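Local coordinates for aerolysin-like protein (Bombina maxima, PDB 6LH8) that probably acts in pore formation as an aerolysin-family protein of a toad, either forming endolysosome-modulating pores or regulating a paralog that does, at residues L39-F44 with S95-M101. Residues are numbered along the deposited sequence; the frame is centred on the assembly and turned at random.
Sequences LKERHF and SEDKVTM
The ring of Phe44 meets strand 95-100 with its edge: the backbone O of Asp97 lies in the ring plane, 3.7 Å from CD1, while CG2 of Val99 approaches CE1 obliquely. On the other side of this antiparallel two-strand pairing, part of the long twisted sheet of an aerolysin-like fold, the His43 ring has OE1 of Glu96 in its plane, 3.6 Å from ND1, and its plane is turned 64° from that of the carboxylate. CD of Lys98 comes obliquely to CE1 of the same ring, the two side chains running alongside each other. Lys98 then bends at chi3 (42°), and its NZ ends 4.2 Å from OE2 of Glu41, too far for a salt bridge, although the CD methylene of Lys98 touches OE2 of Glu41. Long polar chains suit this solvent-facing side. The Phe44 side is more apolar: Phe44 and buried Val99 suit it by presenting no polar side-chain atoms to Ile147 of strand 133-154, and OD2 of Asp97 accepts a hydrogen bond from the backbone N of Ile147, a polar partner on this side. Arg42 rises here too, its long chain carrying the guanidinium group to a salt bridge with Asp23. Arg42 with Val99 and Phe44 with Asp97 are antiparallel hydrogen-bonded pairs, each closed by two N-H...O=C hydrogen bonds. Beyond them Met101, whose flexible thioether bends at chi2 and chi3, brings CE to CB of Arg42 and also packs on Met25 and Leu115. The pairing finishes where Met101 N, 37° out of the carbonyl plane, donates to Lys40 O at 2.9 Å, and a water donates to both Lys40 O and Met101 O.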
loop_
_atom_site.group_PDB
_atom_site.type_symbol
_atom_site.label_atom_id
_atom_site.label_comp_id
_atom_site.label_asym_id
_atom_site.label_seq_id
_atom_site.Cartn_x
_atom_site.Cartn_y
_atom_site.Cartn_z
ATOM N N LEU A 39 9.376 -20.017 14.399
ATOM C CA LEU A 39 8.243 -20.099 13.487
ATOM C C LEU A 39 8.724 -20.520 12.111
ATOM O O LEU A 39 9.826 -20.167 11.685
ATOM C CB LEU A 39 7.494 -18.752 13.344
ATOM C CG LEU A 39 6.635 -18.127 14.446
ATOM C CD1 LEU A 39 7.456 -17.728 15.660
ATOM C CD2 LEU A 39 5.920 -16.919 13.878
ATOM N N LYS A 40 7.868 -21.255 11.405
ATOM C CA LYS A 40 8.159 -21.599 10.019
ATOM C C LYS A 40 7.882 -20.426 9.088
ATOM O O LYS A 40 8.626 -20.197 8.131
ATOM C CB LYS A 40 7.327 -22.810 9.599
ATOM C CG LYS A 40 7.694 -24.095 10.325
ATOM C CD LYS A 40 8.101 -25.187 9.336
ATOM C CE LYS A 40 8.803 -26.327 10.046
ATOM N NZ LYS A 40 7.904 -26.922 11.074
ATOM N N GLU A 41 6.788 -19.711 9.327
ATOM C CA GLU A 41 6.389 -18.576 8.510
ATOM C C GLU A 41 5.783 -17.531 9.427
ATOM O O GLU A 41 5.240 -17.863 10.484
ATOM C CB GLU A 41 5.360 -18.950 7.448
ATOM C CG GLU A 41 5.737 -20.113 6.565
ATOM C CD GLU A 41 4.539 -20.683 5.845
ATOM O OE1 GLU A 41 3.552 -21.043 6.529
ATOM O OE2 GLU A 41 4.585 -20.748 4.596
ATOM N N ARG A 42 5.895 -16.269 9.027
ATOM C CA ARG A 42 5.193 -15.189 9.707
ATOM C C ARG A 42 4.164 -14.600 8.753
ATOM O O ARG A 42 4.386 -14.545 7.546
ATOM C CB ARG A 42 6.153 -14.101 10.187
ATOM C CG ARG A 42 5.763 -13.582 11.538
ATOM C CD ARG A 42 6.852 -12.759 12.177
ATOM N NE ARG A 42 6.240 -11.542 12.665
ATOM C CZ ARG A 42 6.859 -10.629 13.393
ATOM N NH1 ARG A 42 8.131 -10.799 13.742
ATOM N NH2 ARG A 42 6.198 -9.554 13.765
ATOM N N HIS A 43 3.026 -14.174 9.299
ATOM C CA HIS A 43 1.929 -13.652 8.503
ATOM C C HIS A 43 1.722 -12.191 8.859
ATOM O O HIS A 43 1.635 -11.848 10.040
ATOM C CB HIS A 43 0.641 -14.453 8.765
ATOM C CG HIS A 43 0.809 -15.931 8.574
ATOM N ND1 HIS A 43 0.361 -16.584 7.447
ATOM C CD2 HIS A 43 1.383 -16.873 9.357
ATOM C CE1 HIS A 43 0.638 -17.875 7.551
ATOM N NE2 HIS A 43 1.264 -18.075 8.694
ATOM N N PHE A 44 1.650 -11.340 7.839
ATOM C CA PHE A 44 1.501 -9.906 8.023
ATOM C C PHE A 44 0.329 -9.396 7.197
ATOM O O PHE A 44 0.021 -9.924 6.126
ATOM C CB PHE A 44 2.756 -9.137 7.596
ATOM C CG PHE A 44 4.002 -9.534 8.324
ATOM C CD1 PHE A 44 4.795 -10.565 7.849
ATOM C CD2 PHE A 44 4.416 -8.836 9.446
ATOM C CE1 PHE A 44 5.966 -10.907 8.512
ATOM C CE2 PHE A 44 5.571 -9.166 10.103
ATOM C CZ PHE A 44 6.351 -10.203 9.643
ATOM N N SER A 95 -4.234 -7.602 1.872
ATOM C CA SER A 95 -3.846 -8.960 1.530
ATOM C C SER A 95 -3.019 -9.540 2.669
ATOM O O SER A 95 -2.549 -8.823 3.554
ATOM C CB SER A 95 -3.073 -9.031 0.202
ATOM O OG SER A 95 -1.802 -8.416 0.291
ATOM N N GLU A 96 -2.870 -10.860 2.658
ATOM C CA GLU A 96 -2.000 -11.526 3.615
ATOM C C GLU A 96 -0.627 -11.691 2.984
ATOM O O GLU A 96 -0.507 -12.214 1.876
ATOM C CB GLU A 96 -2.558 -12.888 4.024
ATOM C CG GLU A 96 -1.738 -13.542 5.135
ATOM C CD GLU A 96 -2.064 -15.016 5.334
ATOM O OE1 GLU A 96 -1.600 -15.858 4.531
ATOM O OE2 GLU A 96 -2.777 -15.327 6.301
ATOM N N ASP A 97 0.396 -11.207 3.670
ATOM C CA ASP A 97 1.775 -11.329 3.220
ATOM C C ASP A 97 2.439 -12.383 4.099
ATOM O O ASP A 97 2.652 -12.154 5.292
ATOM C CB ASP A 97 2.465 -9.971 3.327
ATOM C CG ASP A 97 3.867 -9.972 2.784
ATOM O OD1 ASP A 97 4.236 -10.922 2.068
ATOM O OD2 ASP A 97 4.596 -9.000 3.071
ATOM N N LYS A 98 2.751 -13.540 3.520
ATOM C CA LYS A 98 3.333 -14.654 4.259
ATOM C C LYS A 98 4.822 -14.744 3.946
ATOM O O LYS A 98 5.209 -14.762 2.776
ATOM C CB LYS A 98 2.619 -15.962 3.892
ATOM C CG LYS A 98 3.186 -17.198 4.535
ATOM C CD LYS A 98 2.236 -18.379 4.360
ATOM C CE LYS A 98 1.655 -18.433 2.957
ATOM N NZ LYS A 98 0.949 -19.730 2.735
ATOM N N VAL A 99 5.648 -14.779 4.987
ATOM C CA VAL A 99 7.102 -14.685 4.863
ATOM C C VAL A 99 7.726 -15.930 5.482
ATOM O O VAL A 99 7.523 -16.209 6.672
ATOM C CB VAL A 99 7.640 -13.416 5.542
ATOM C CG1 VAL A 99 9.132 -13.277 5.285
ATOM C CG2 VAL A 99 6.893 -12.192 5.036
ATOM N N THR A 100 8.500 -16.665 4.692
ATOM C CA THR A 100 9.172 -17.851 5.215
ATOM C C THR A 100 10.335 -17.465 6.126
ATOM O O THR A 100 11.130 -16.585 5.792
ATOM C CB THR A 100 9.680 -18.727 4.065
ATOM O OG1 THR A 100 8.597 -19.042 3.185
ATOM C CG2 THR A 100 10.292 -20.035 4.603
ATOM N N MET A 101 10.436 -18.132 7.277
ATOM C CA MET A 101 11.511 -17.908 8.233
ATOM C C MET A 101 12.633 -18.908 8.006
ATOM O O MET A 101 12.422 -19.960 7.399
ATOM C CB MET A 101 10.991 -18.042 9.664
ATOM C CG MET A 101 9.904 -17.023 10.069
ATOM S SD MET A 101 10.517 -15.338 10.317
ATOM C CE MET A 101 10.047 -14.593 8.785
HETATM O O HOH W 1 10.752 -22.059 7.843
#